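PDB 4GF2: erythrocyte binding antigen 140 from Plasmodium falciparum, which probably binds a host receptor on the erythrocyte surface during parasite invasion, through the extracellular region of two Duffy-binding-like domains that this chain contains. Local coordinates for residues A[411-414]-A[420-423]; A[99-104]-A[121-126]; A[181-186]-A[227-232]; A[84-89]-A[156-161]; A[324-329]-A[487-492]. The protein carries 3 engineered substitutions. All blocks are in the same frame, centred on the assembly; numbering follows the deposited sequence.

Contact 1. Residues A[411-414]-A[420-423]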
# COMPACT_ATOMS: atom_id res chain seq x y z
N ILE A 411 24.28 12.42 -4.09
CA ILE A 411 25.29 13.38 -3.65
C ILE A 411 24.69 14.66 -3.06
O ILE A 411 25.28 15.27 -2.17
CB ILE A 411 26.22 13.76 -4.82
CG1 ILE A 411 27.09 12.56 -5.21
CG2 ILE A 411 27.10 14.94 -4.44
CD1 ILE A 411 27.95 12.80 -6.43
N ILE A 412 23.53 15.07 -3.56
CA ILE A 412 22.97 16.38 -3.22
C ILE A 412 22.41 16.44 -1.80
O ILE A 412 22.71 17.37 -1.06
CB ILE A 412 21.86 16.80 -4.20
CG1 ILE A 412 22.36 16.72 -5.65
CG2 ILE A 412 21.40 18.22 -3.89
CD1 ILE A 412 23.58 17.56 -5.94
N LYS A 413 21.59 15.46 -1.44
CA LYS A 413 20.98 15.44 -0.11
C LYS A 413 20.22 16.73 0.12
O LYS A 413 20.38 17.39 1.16
CB LYS A 413 22.04 15.26 0.97
CG LYS A 413 22.87 13.99 0.85
CD LYS A 413 22.00 12.75 0.95
CE LYS A 413 22.84 11.51 1.20
NZ LYS A 413 22.00 10.29 1.29
N ASP A 414 19.40 17.11 -0.85
CA ASP A 414 18.60 18.33 -0.76
C ASP A 414 17.41 18.09 0.15
O ASP A 414 17.16 16.96 0.59
CB ASP A 414 18.11 18.75 -2.14
CG ASP A 414 17.06 17.81 -2.68
OD1 ASP A 414 17.23 16.58 -2.53
OD2 ASP A 414 16.04 18.28 -3.23
N MET A 420 12.85 12.02 1.49
CA MET A 420 12.45 10.80 0.79
C MET A 420 13.20 9.62 1.41
O MET A 420 12.61 8.57 1.69
CB MET A 420 12.77 10.92 -0.70
CG MET A 420 12.06 9.90 -1.56
SD MET A 420 10.27 10.02 -1.40
CE MET A 420 9.75 8.58 -2.34
N GLU A 421 14.49 9.81 1.64
CA GLU A 421 15.34 8.77 2.20
C GLU A 421 14.93 8.45 3.63
O GLU A 421 14.78 7.28 4.01
CB GLU A 421 16.80 9.22 2.18
CG GLU A 421 17.76 8.24 2.81
CD GLU A 421 19.17 8.80 2.90
OE1 GLU A 421 19.43 9.84 2.26
OE2 GLU A 421 20.00 8.20 3.61
N GLU A 422 14.75 9.49 4.43
CA GLU A 422 14.43 9.33 5.84
C GLU A 422 13.05 8.71 6.02
O GLU A 422 12.82 7.96 6.97
CB GLU A 422 14.51 10.68 6.55
CG GLU A 422 15.92 11.26 6.58
CD GLU A 422 15.95 12.68 7.12
OE1 GLU A 422 14.89 13.36 7.06
OE2 GLU A 422 17.02 13.12 7.59
N ASN A 423 12.14 8.99 5.10
CA ASN A 423 10.80 8.45 5.22
C ASN A 423 10.73 6.99 4.82
O ASN A 423 9.79 6.28 5.20
CB ASN A 423 9.81 9.30 4.42
CG ASN A 423 9.43 10.56 5.16
OD1 ASN A 423 9.49 10.60 6.39
ND2 ASN A 423 9.04 11.59 4.43
O HOH W 1 22.60 8.12 3.66

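Contact 2. Residues A[99-104]-A[121-126]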
# COMPACT_ATOMS: atom_id res chain seq x y z
N ASN A 99 -27.14 -26.77 20.74
CA ASN A 99 -26.17 -27.47 19.91
C ASN A 99 -24.90 -27.88 20.64
O ASN A 99 -24.29 -28.89 20.32
CB ASN A 99 -25.85 -26.65 18.66
CG ASN A 99 -26.99 -26.65 17.66
OD1 ASN A 99 -27.83 -27.55 17.68
ND2 ASN A 99 -27.02 -25.66 16.79
N SER A 100 -24.49 -27.09 21.63
CA SER A 100 -23.34 -27.46 22.45
C SER A 100 -23.74 -28.53 23.46
O SER A 100 -22.89 -29.20 24.05
CB SER A 100 -22.78 -26.24 23.18
OG SER A 100 -23.74 -25.67 24.05
N PHE A 101 -25.05 -28.69 23.66
CA PHE A 101 -25.56 -29.69 24.57
C PHE A 101 -25.71 -31.04 23.88
O PHE A 101 -25.52 -32.09 24.50
CB PHE A 101 -26.90 -29.25 25.17
CG PHE A 101 -27.50 -30.23 26.13
CD1 PHE A 101 -26.87 -30.52 27.33
CD2 PHE A 101 -28.69 -30.87 25.83
CE1 PHE A 101 -27.41 -31.43 28.21
CE2 PHE A 101 -29.24 -31.78 26.71
CZ PHE A 101 -28.60 -32.06 27.90
N ILE A 102 -26.05 -31.03 22.59
CA ILE A 102 -26.31 -32.27 21.85
C ILE A 102 -25.16 -32.67 20.93
O ILE A 102 -25.36 -33.45 20.00
CB ILE A 102 -27.62 -32.19 21.04
CG1 ILE A 102 -27.51 -31.15 19.92
CG2 ILE A 102 -28.79 -31.87 21.96
CD1 ILE A 102 -28.74 -31.07 19.04
N GLY A 103 -23.97 -32.14 21.20
CA GLY A 103 -22.77 -32.57 20.49
C GLY A 103 -22.64 -32.06 19.07
O GLY A 103 -22.11 -32.74 18.20
N ASP A 104 -23.13 -30.85 18.82
CA ASP A 104 -22.95 -30.21 17.51
C ASP A 104 -22.35 -28.82 17.70
O ASP A 104 -23.01 -27.81 17.50
CB ASP A 104 -24.28 -30.12 16.76
CG ASP A 104 -24.15 -29.45 15.41
OD1 ASP A 104 -23.04 -29.49 14.83
OD2 ASP A 104 -25.14 -28.86 14.93
N LYS A 121 -20.39 -36.16 32.12
CA LYS A 121 -20.07 -37.02 33.25
C LYS A 121 -21.28 -37.16 34.16
O LYS A 121 -21.56 -38.23 34.68
CB LYS A 121 -18.87 -36.46 34.02
CG LYS A 121 -18.39 -37.33 35.16
CD LYS A 121 -19.02 -36.93 36.48
CE LYS A 121 -18.67 -37.91 37.59
NZ LYS A 121 -19.19 -37.46 38.91
N LYS A 122 -22.02 -36.06 34.34
CA LYS A 122 -23.19 -36.09 35.20
C LYS A 122 -24.30 -36.92 34.57
O LYS A 122 -25.02 -37.64 35.26
CB LYS A 122 -23.69 -34.67 35.48
CG LYS A 122 -22.72 -33.83 36.29
CD LYS A 122 -22.20 -34.57 37.52
CE LYS A 122 -23.34 -35.06 38.40
NZ LYS A 122 -22.83 -35.75 39.62
N PHE A 123 -24.44 -36.83 33.25
CA PHE A 123 -25.45 -37.61 32.56
C PHE A 123 -25.04 -39.09 32.52
O PHE A 123 -25.90 -39.96 32.41
CB PHE A 123 -25.71 -37.06 31.15
CG PHE A 123 -26.87 -36.11 31.10
CD1 PHE A 123 -26.72 -34.78 31.47
CD2 PHE A 123 -28.12 -36.54 30.68
CE1 PHE A 123 -27.79 -33.90 31.42
CE2 PHE A 123 -29.20 -35.67 30.62
CZ PHE A 123 -29.03 -34.35 31.00
N SER A 124 -23.75 -39.36 32.62
CA SER A 124 -23.27 -40.73 32.82
C SER A 124 -23.80 -41.26 34.14
O SER A 124 -24.25 -42.40 34.22
CB SER A 124 -21.74 -40.79 32.83
OG SER A 124 -21.23 -40.95 31.52
N ASP A 125 -23.75 -40.42 35.17
CA ASP A 125 -24.24 -40.80 36.48
C ASP A 125 -25.77 -40.94 36.47
O ASP A 125 -26.31 -41.90 37.01
CB ASP A 125 -23.82 -39.76 37.53
CG ASP A 125 -22.31 -39.61 37.62
OD1 ASP A 125 -21.59 -40.56 37.25
OD2 ASP A 125 -21.85 -38.54 38.07
N TYR A 126 -26.44 -39.98 35.85
CA TYR A 126 -27.90 -39.96 35.82
C TYR A 126 -28.46 -41.25 35.21
O TYR A 126 -29.38 -41.86 35.76
CB TYR A 126 -28.41 -38.76 35.03
CG TYR A 126 -28.04 -37.40 35.61
CD1 TYR A 126 -27.75 -37.25 36.96
CD2 TYR A 126 -28.00 -36.28 34.80
CE1 TYR A 126 -27.42 -36.01 37.48
CE2 TYR A 126 -27.67 -35.04 35.31
CZ TYR A 126 -27.38 -34.91 36.65
OH TYR A 126 -27.05 -33.67 37.15

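Contact 3. Residues A[181-186]-A[227-232]. With GOL (glycerol), chain G.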
# COMPACT_ATOMS: atom_id res chain seq x y z
N LYS A 181 -25.40 -17.62 8.92
CA LYS A 181 -26.43 -16.59 8.87
C LYS A 181 -26.08 -15.42 9.78
O LYS A 181 -26.19 -14.26 9.37
CB LYS A 181 -27.78 -17.17 9.30
CG LYS A 181 -28.52 -17.94 8.22
CD LYS A 181 -29.43 -18.98 8.84
CE LYS A 181 -30.69 -19.20 8.04
NZ LYS A 181 -31.58 -20.18 8.72
N GLU A 182 -25.67 -15.72 11.00
CA GLU A 182 -25.31 -14.69 11.97
C GLU A 182 -24.13 -13.89 11.44
O GLU A 182 -24.15 -12.66 11.44
CB GLU A 182 -24.97 -15.31 13.33
CG GLU A 182 -24.59 -14.28 14.40
CD GLU A 182 -24.17 -14.90 15.72
OE1 GLU A 182 -24.04 -16.14 15.79
OE2 GLU A 182 -23.98 -14.14 16.70
N TRP A 183 -23.10 -14.60 10.99
CA TRP A 183 -21.90 -13.96 10.47
C TRP A 183 -22.23 -13.05 9.30
O TRP A 183 -21.72 -11.93 9.22
CB TRP A 183 -20.88 -15.01 10.03
CG TRP A 183 -19.62 -14.40 9.52
CD1 TRP A 183 -18.48 -14.18 10.22
CD2 TRP A 183 -19.39 -13.91 8.20
NE1 TRP A 183 -17.54 -13.59 9.42
CE2 TRP A 183 -18.07 -13.41 8.17
CE3 TRP A 183 -20.16 -13.85 7.03
CZ2 TRP A 183 -17.51 -12.86 7.02
CZ3 TRP A 183 -19.60 -13.30 5.90
CH2 TRP A 183 -18.29 -12.81 5.90
N ASN A 184 -23.08 -13.53 8.40
CA ASN A 184 -23.50 -12.73 7.25
C ASN A 184 -24.13 -11.41 7.70
O ASN A 184 -23.83 -10.36 7.13
CB ASN A 184 -24.50 -13.51 6.40
CG ASN A 184 -24.90 -12.77 5.14
OD1 ASN A 184 -24.11 -12.01 4.57
ND2 ASN A 184 -26.14 -12.97 4.70
N GLU A 185 -24.99 -11.47 8.71
CA GLU A 185 -25.62 -10.27 9.24
C GLU A 185 -24.60 -9.35 9.92
O GLU A 185 -24.61 -8.14 9.70
CB GLU A 185 -26.75 -10.63 10.21
CG GLU A 185 -27.96 -11.25 9.54
CD GLU A 185 -28.98 -11.79 10.54
OE1 GLU A 185 -28.57 -12.25 11.62
OE2 GLU A 185 -30.19 -11.73 10.24
N ASN A 186 -23.73 -9.93 10.74
CA ASN A 186 -22.69 -9.14 11.39
C ASN A 186 -21.86 -8.42 10.33
O ASN A 186 -21.46 -7.26 10.51
CB ASN A 186 -21.77 -10.02 12.24
CG ASN A 186 -22.49 -10.71 13.40
OD1 ASN A 186 -22.04 -11.75 13.88
ND2 ASN A 186 -23.59 -10.12 13.86
N LYS A 227 -10.56 -8.02 3.97
CA LYS A 227 -9.56 -9.08 3.97
C LYS A 227 -9.88 -10.11 5.05
O LYS A 227 -10.01 -11.30 4.77
CB LYS A 227 -8.16 -8.51 4.20
CG LYS A 227 -7.62 -7.69 3.05
CD LYS A 227 -6.24 -7.15 3.38
CE LYS A 227 -5.65 -6.35 2.24
NZ LYS A 227 -4.34 -5.73 2.61
N LYS A 228 -9.99 -9.64 6.29
CA LYS A 228 -10.32 -10.50 7.42
C LYS A 228 -11.62 -11.25 7.19
O LYS A 228 -11.71 -12.45 7.43
CB LYS A 228 -10.42 -9.70 8.71
CG LYS A 228 -9.09 -9.15 9.21
CD LYS A 228 -9.24 -8.48 10.56
CE LYS A 228 -7.89 -8.11 11.15
NZ LYS A 228 -7.14 -7.14 10.31
N SER A 229 -12.63 -10.53 6.72
CA SER A 229 -13.95 -11.12 6.48
C SER A 229 -13.90 -12.21 5.42
O SER A 229 -14.57 -13.23 5.54
CB SER A 229 -14.95 -10.04 6.07
OG SER A 229 -15.13 -9.09 7.11
N LYS A 230 -13.10 -12.01 4.37
CA LYS A 230 -13.03 -12.99 3.30
C LYS A 230 -12.43 -14.31 3.76
O LYS A 230 -12.91 -15.38 3.37
CB LYS A 230 -12.24 -12.45 2.11
CG LYS A 230 -12.03 -13.50 1.03
CD LYS A 230 -11.47 -12.91 -0.26
CE LYS A 230 -11.30 -13.98 -1.33
NZ LYS A 230 -10.89 -13.41 -2.64
N THR A 231 -11.39 -14.25 4.59
CA THR A 231 -10.79 -15.48 5.10
C THR A 231 -11.78 -16.18 6.02
O THR A 231 -11.90 -17.40 6.00
CB THR A 231 -9.45 -15.21 5.85
OG1 THR A 231 -9.71 -14.50 7.07
CG2 THR A 231 -8.49 -14.39 4.99
N GLN A 232 -12.51 -15.39 6.81
CA GLN A 232 -13.49 -15.94 7.74
C GLN A 232 -14.57 -16.71 6.99
O GLN A 232 -14.89 -17.85 7.34
CB GLN A 232 -14.13 -14.83 8.58
CG GLN A 232 -13.26 -14.34 9.72
CD GLN A 232 -13.93 -13.24 10.54
OE1 GLN A 232 -15.01 -12.76 10.20
NE2 GLN A 232 -13.27 -12.83 11.62
C1 GOL G . -18.49 -7.59 13.23
O1 GOL G . -19.69 -6.97 12.84
C2 GOL G . -17.79 -8.20 12.02
O2 GOL G . -18.75 -8.82 11.18
C3 GOL G . -16.75 -9.22 12.47
O3 GOL G . -16.12 -9.79 11.35

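Contact 4. Residues A[84-89]-A[156-161]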
# COMPACT_ATOMS: atom_id res chain seq x y z
N SER A 84 -33.17 -5.11 17.03
CA SER A 84 -33.16 -6.32 16.22
C SER A 84 -31.92 -7.16 16.55
O SER A 84 -31.92 -8.39 16.39
CB SER A 84 -33.18 -5.99 14.73
OG SER A 84 -31.92 -5.54 14.26
N ILE A 85 -30.88 -6.51 17.04
CA ILE A 85 -29.63 -7.19 17.35
C ILE A 85 -29.80 -8.04 18.60
O ILE A 85 -29.47 -9.23 18.60
CB ILE A 85 -28.48 -6.18 17.54
CG1 ILE A 85 -28.15 -5.52 16.20
CG2 ILE A 85 -27.25 -6.88 18.09
CD1 ILE A 85 -27.20 -4.34 16.30
N PHE A 86 -30.32 -7.44 19.66
CA PHE A 86 -30.61 -8.17 20.88
C PHE A 86 -31.51 -9.37 20.58
O PHE A 86 -31.32 -10.45 21.12
CB PHE A 86 -31.28 -7.24 21.89
CG PHE A 86 -31.76 -7.94 23.12
CD1 PHE A 86 -30.89 -8.69 23.90
CD2 PHE A 86 -33.09 -7.85 23.51
CE1 PHE A 86 -31.33 -9.34 25.03
CE2 PHE A 86 -33.53 -8.50 24.65
CZ PHE A 86 -32.65 -9.24 25.41
N CYS A 87 -32.49 -9.16 19.70
CA CYS A 87 -33.40 -10.23 19.31
C CYS A 87 -32.64 -11.41 18.72
O CYS A 87 -32.81 -12.55 19.16
CB CYS A 87 -34.42 -9.72 18.28
SG CYS A 87 -35.36 -11.04 17.48
N ASN A 88 -31.80 -11.14 17.73
CA ASN A 88 -31.05 -12.20 17.07
C ASN A 88 -30.07 -12.92 17.99
O ASN A 88 -29.87 -14.13 17.86
CB ASN A 88 -30.32 -11.64 15.85
CG ASN A 88 -31.27 -11.15 14.78
OD1 ASN A 88 -32.43 -11.56 14.74
ND2 ASN A 88 -30.80 -10.27 13.92
N GLU A 89 -29.47 -12.18 18.91
CA GLU A 89 -28.48 -12.77 19.80
C GLU A 89 -29.15 -13.65 20.86
O GLU A 89 -28.59 -14.67 21.27
CB GLU A 89 -27.59 -11.69 20.42
CG GLU A 89 -26.75 -10.95 19.37
CD GLU A 89 -25.70 -10.02 19.96
OE1 GLU A 89 -25.49 -10.04 21.19
OE2 GLU A 89 -25.07 -9.27 19.18
N VAL A 156 -38.31 -14.56 29.53
CA VAL A 156 -39.44 -14.15 30.35
C VAL A 156 -39.35 -12.69 30.82
O VAL A 156 -40.37 -12.01 30.94
CB VAL A 156 -39.61 -15.05 31.59
CG1 VAL A 156 -38.46 -14.85 32.56
CG2 VAL A 156 -40.94 -14.76 32.28
N ASN A 157 -38.14 -12.21 31.07
CA ASN A 157 -37.96 -10.84 31.54
C ASN A 157 -37.72 -9.83 30.41
O ASN A 157 -37.55 -8.64 30.67
CB ASN A 157 -36.79 -10.76 32.53
CG ASN A 157 -37.01 -11.63 33.76
OD1 ASN A 157 -36.18 -12.48 34.08
ND2 ASN A 157 -38.13 -11.42 34.44
N HIS A 158 -37.72 -10.30 29.17
CA HIS A 158 -37.40 -9.42 28.05
C HIS A 158 -38.38 -9.53 26.88
O HIS A 158 -38.13 -8.98 25.81
CB HIS A 158 -35.98 -9.70 27.56
CG HIS A 158 -34.93 -9.54 28.62
ND1 HIS A 158 -34.53 -10.58 29.44
CD2 HIS A 158 -34.20 -8.46 29.00
CE1 HIS A 158 -33.61 -10.14 30.27
NE2 HIS A 158 -33.39 -8.86 30.03
N LYS A 159 -39.50 -10.23 27.07
CA LYS A 159 -40.48 -10.38 25.99
C LYS A 159 -40.91 -9.02 25.46
O LYS A 159 -41.11 -8.84 24.26
CB LYS A 159 -41.70 -11.16 26.47
CG LYS A 159 -41.45 -12.64 26.71
CD LYS A 159 -42.74 -13.40 27.04
CE LYS A 159 -43.64 -13.52 25.82
NZ LYS A 159 -44.87 -14.32 26.11
N GLY A 160 -41.04 -8.05 26.37
CA GLY A 160 -41.48 -6.71 26.00
C GLY A 160 -40.44 -5.89 25.25
O GLY A 160 -40.78 -4.89 24.63
N ASN A 161 -39.18 -6.30 25.31
CA ASN A 161 -38.11 -5.55 24.66
C ASN A 161 -37.81 -6.03 23.24
O ASN A 161 -36.91 -5.52 22.59
CB ASN A 161 -36.82 -5.63 25.48
CG ASN A 161 -37.03 -5.24 26.91
OD1 ASN A 161 -37.17 -6.09 27.79
ND2 ASN A 161 -37.09 -3.93 27.17

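Contact 5. Residues A[324-329]-A[487-492]. Engineered in segment 324-329: Ala329 (natural residue Thr).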
# COMPACT_ATOMS: atom_id res chain seq x y z
N LYS A 324 18.57 26.40 -16.34
CA LYS A 324 19.38 26.64 -15.16
C LYS A 324 20.82 26.25 -15.43
O LYS A 324 21.09 25.34 -16.21
CB LYS A 324 18.85 25.84 -13.96
CG LYS A 324 17.58 26.42 -13.34
CD LYS A 324 17.37 25.93 -11.92
CE LYS A 324 16.17 26.62 -11.27
NZ LYS A 324 16.00 26.24 -9.84
N SER A 325 21.74 26.95 -14.79
CA SER A 325 23.15 26.61 -14.88
C SER A 325 23.43 25.35 -14.08
O SER A 325 22.63 24.97 -13.22
CB SER A 325 24.02 27.76 -14.36
OG SER A 325 23.90 28.91 -15.18
N TRP A 326 24.55 24.71 -14.36
CA TRP A 326 25.02 23.62 -13.52
C TRP A 326 25.45 24.21 -12.18
O TRP A 326 26.03 25.29 -12.13
CB TRP A 326 26.17 22.88 -14.20
CG TRP A 326 25.69 21.98 -15.29
CD1 TRP A 326 25.18 22.36 -16.50
CD2 TRP A 326 25.68 20.55 -15.28
NE1 TRP A 326 24.85 21.25 -17.24
CE2 TRP A 326 25.14 20.13 -16.51
CE3 TRP A 326 26.07 19.59 -14.35
CZ2 TRP A 326 24.98 18.79 -16.83
CZ3 TRP A 326 25.91 18.26 -14.67
CH2 TRP A 326 25.37 17.87 -15.90
N ASN A 327 25.15 23.49 -11.11
CA ASN A 327 25.46 23.95 -9.76
C ASN A 327 26.67 23.23 -9.19
O ASN A 327 26.59 22.05 -8.86
CB ASN A 327 24.25 23.76 -8.85
CG ASN A 327 24.54 24.12 -7.41
OD1 ASN A 327 25.52 24.80 -7.10
ND2 ASN A 327 23.68 23.67 -6.51
N CYS A 328 27.79 23.94 -9.08
CA CYS A 328 29.02 23.38 -8.54
C CYS A 328 29.38 24.00 -7.19
O CYS A 328 30.55 24.04 -6.81
CB CYS A 328 30.19 23.61 -9.51
SG CYS A 328 29.90 23.15 -11.24
N ALA A 329 28.38 24.50 -6.46
CA ALA A 329 28.65 25.26 -5.24
C ALA A 329 27.63 25.03 -4.12
O ALA A 329 27.45 25.90 -3.27
CB ALA A 329 28.73 26.74 -5.58
N GLY A 487 29.02 16.50 -20.36
CA GLY A 487 29.70 16.46 -21.64
C GLY A 487 28.74 16.63 -22.80
O GLY A 487 28.88 17.55 -23.61
N ASP A 488 27.74 15.74 -22.88
CA ASP A 488 26.75 15.81 -23.95
C ASP A 488 26.08 17.17 -23.98
O ASP A 488 25.80 17.71 -25.06
CB ASP A 488 25.70 14.72 -23.77
CG ASP A 488 26.23 13.34 -24.09
OD1 ASP A 488 27.21 13.24 -24.85
OD2 ASP A 488 25.66 12.35 -23.57
N ASP A 489 25.80 17.73 -22.81
CA ASP A 489 25.15 19.02 -22.71
C ASP A 489 26.07 20.11 -23.24
O ASP A 489 25.63 21.01 -23.95
CB ASP A 489 24.76 19.32 -21.26
CG ASP A 489 24.11 20.67 -21.09
OD1 ASP A 489 22.97 20.84 -21.56
OD2 ASP A 489 24.72 21.57 -20.48
N PHE A 490 27.35 20.02 -22.89
CA PHE A 490 28.33 21.02 -23.32
C PHE A 490 28.52 20.99 -24.82
O PHE A 490 28.34 22.00 -25.50
CB PHE A 490 29.66 20.77 -22.62
CG PHE A 490 30.81 21.54 -23.22
CD1 PHE A 490 30.91 22.91 -23.05
CD2 PHE A 490 31.79 20.89 -23.95
CE1 PHE A 490 31.96 23.62 -23.60
CE2 PHE A 490 32.85 21.59 -24.50
CZ PHE A 490 32.93 22.96 -24.33
N CYS A 491 28.89 19.83 -25.35
CA CYS A 491 29.11 19.66 -26.78
C CYS A 491 27.89 20.13 -27.58
O CYS A 491 28.03 20.81 -28.59
CB CYS A 491 29.43 18.21 -27.10
SG CYS A 491 30.98 17.63 -26.37
N GLU A 492 26.70 19.75 -27.11
CA GLU A 492 25.47 20.13 -27.80
C GLU A 492 25.34 21.64 -27.89
O GLU A 492 25.22 22.20 -28.98
CB GLU A 492 24.25 19.54 -27.08
CG GLU A 492 22.92 19.92 -27.71
CD GLU A 492 21.73 19.34 -26.97
OE1 GLU A 492 21.93 18.72 -25.90
OE2 GLU A 492 20.59 19.49 -27.46

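Contact 1. Residues A[411-414]-A[420-423]
Lys413 lays its ammonium end against the carboxylate of Glu421, and this salt bridge carries the contact. NZ of Lys413 donates to OE1 of Glu421 at 2.8 Å, arriving on the syn side of the carboxylate and 26° out of its plane. The two side chains meet by different routes: Lys413 folds at chi2 (-61°) and then runs out straight, while Glu421 leaves its helix fully extended. A water closes a small ring beside the pair. It accepts from Lys413 NZ at 3.3 Å and donates to Glu421 OE2 at 2.6 Å, so both carboxylate oxygens are engaged. The ammonium also donates to the backbone O of Gly408, a partner that further restrains its position, and OE2 of Glu421 has a long, weak ion pair with Arg442. The backbones themselves stay well apart, with 9.0 Å between Lys413 CA and Glu421 CA. The bridge thus ties a loop at the surface to the helix that follows it, 415-427, whose N-cap is Asp414. Underneath, Ile411 and Ile412 pack on helix 478-508, and Met420 turns inward onto helices 361-382 and 388-407.

Contact 2. Residues A[99-104]-A[121-126]
Phe101 and Phe123 meet ring to ring, the edge of Phe101 directed at the face of Phe123 in an offset edge-to-face pair. The centroids of the Phe101 and Phe123 rings are 5.7 Å apart and the planes are inclined at 69°. CZ of Phe101 is the leading atom, 3.9 Å from CZ of Phe123, and CE1 of Phe101 follows at 4.1 Å from CE1 of Phe123. The conformations differ. Phe101 has its CG trans to the backbone nitrogen (chi1 180°), which carries the ring out from the backbone and across the gap. Phe123 starts out already pointing at the other segment, but its chi1 of -94° is well away from a staggered value, a somewhat strained setting. Tyr126 CD2, one turn further along the helix, sits 3.8 Å above the plane over the centre of the Phe123 ring, on the side away from Phe101. On the outer side of the same helix, Lys121 NZ reaches the syn lone pair of Asp125 OD2 at 3.0 Å, and Lys122 NZ adds a weak bond to that oxygen, a small salt-bridge network. The two phenylalanines do not work alone: Phe59 from helix 56-78 meets Phe123 edge to face, and Trp142 from helix 132-155 meets the Phe101 ring. Aromatic rings from four helices are therefore gathered into one buried cluster, an interhelical core within the all-helical fold of the first Duffy-binding-like domain.

Contact 3. Residues A[181-186]-A[227-232]
Trp183 presents the N-H edge of its indole to the amide of Gln232, and the two flat groups stand steeply against each other, planes 72° apart. NE1 of Trp183 donates to OE1 of Gln232 at 2.8 Å in a bond that is almost straight, 176° at the hydrogen. The oxygen lies practically in the indole plane, while seen from the amide the donor is tilted 29° from the carbonyl plane. Two side chains reach out to make this possible: Trp183 holds CG trans to its backbone N, and Gln232 is extended beyond CG, delivering its amide to the indole. Further round the ring, CZ2 of Trp183 passes 3.3 Å from the backbone O of Ser229 and 3.9 Å from its CB, so the six-membered ring rests against the turn of helix just before the glutamine. A glycerol, probably from the crystallisation liquor, lies beside the pair. Its O1 donates to the backbone O of Asn186 at 2.9 Å and its O3 makes a weak bond to Gln232 OE1. Trp23 of strand 23-27 meets the Trp183 ring edge to face, and Phe269 packs on both Trp183 and Ser229. The two segments run roughly antiparallel, and the contact is a buried tryptophan pinned by a single polar bond between the two arms of a long helical hairpin, 175-202 and 213-242, in the N-terminal half of this chain.

Contact 4. Residues A[84-89]-A[156-161]
Phe86 sends its side chain off helix 83-101 straight at the loop that holds His158. CB already points that way, and with CG trans to the backbone N (chi1 173°) the ring is carried on in the same direction. One flank of the ring makes the first contacts: CE2 of Phe86 lies 4.0 Å from CB of His158 and 4.4 Å from CB of Asn161. At the tip, CZ of Phe86 comes to 3.9 Å from CG of His158 and 4.0 Å from its CD2. The approach is edge on, with the rim of Phe86 directed at the face of His158; the planes make 66° and the Phe86 and His158 centroids are 5.6 Å apart, an offset edge-to-face pair. His158 has CG beside its backbone N (chi1 -57°), which brings the imidazole up to the phenyl rim. Its backbone O accepts from Asn161 N at 2.9 Å, a turn that sets Asn161 beside the Phe86 ring. The touching rings of Phe86 and His158 are buried, and they meet through carbon atoms. Leu74 of helix 56-78 and Ile162 touch Phe86, and the ring of Tyr75 meets that of His158. One residue further along helix 83-101, the disulfide Cys87-Cys166 ties the helix to the connection between helices 132-155 and 175-202, so Phe86 and the cystine hold this connection to helix 83-101, while Tyr75 brings helix 56-78 against His158.

Contact 5. Residues A[324-329]-A[487-492]
OD2 of Asp489 takes the indole N-H of Trp326, with NE1 of Trp326 3.3 Å from the oxygen. The bond is bent, 149° at the hydrogen, and the oxygen is tilted out of the indole plane. On the acceptor side the indole arrives from above the carboxylate, 61° out of its plane. The length and these angles suggest a loose bond. The two side chains run side by side with opposite headings, and the backbones remain distant, 10.3 Å between Trp326 CA and Asp489 CA. Asp489 gets across because its CG is trans to the backbone N, which carries the carboxylate outward from the helix. The same OD2 has a long, weak ion pair with Lys532 of helix 518-548. Trp326 has close neighbours besides: Trp486 meets it edge to face, and Pro342, Pro343 and Glu535 touch it. Just beyond, Asn327 OD1 accepts from the backbone N of the engineered Ala329 at 2.9 Å, an Asx turn that shapes the loop as it leaves the tryptophan. Each segment also carries a covalent tie, Cys328 to Cys340 and Cys491 to Cys574. The arrangement is that of a disulfide-stapled loop anchored by one buried tryptophan in the helical framework of the second Duffy-binding-like domain, here between helices 478-508 and 518-548.

Overall arrangement
From the N terminus, contact 4 opens first: its loop runs from helix 83-101 to the stretch after helix 132-155. Contact 2 opens and shuts within that span, sharing helix 83-101, and joins it to helix 110-127. Contact 3 follows in series, pairing helices 175-202 and 213-242, and it touches contact 4, with Glu185 OE1 3.8 Å from Asn88 ND2. The chain then passes to the other half of the molecule. Contact 5 closes a long loop there, from 324-329 to helix 478-508, and the short loop of contact 1 lies inside it. The centres of contacts 2 and 5 are about 88 Å apart, on opposite sides of the chain's centre.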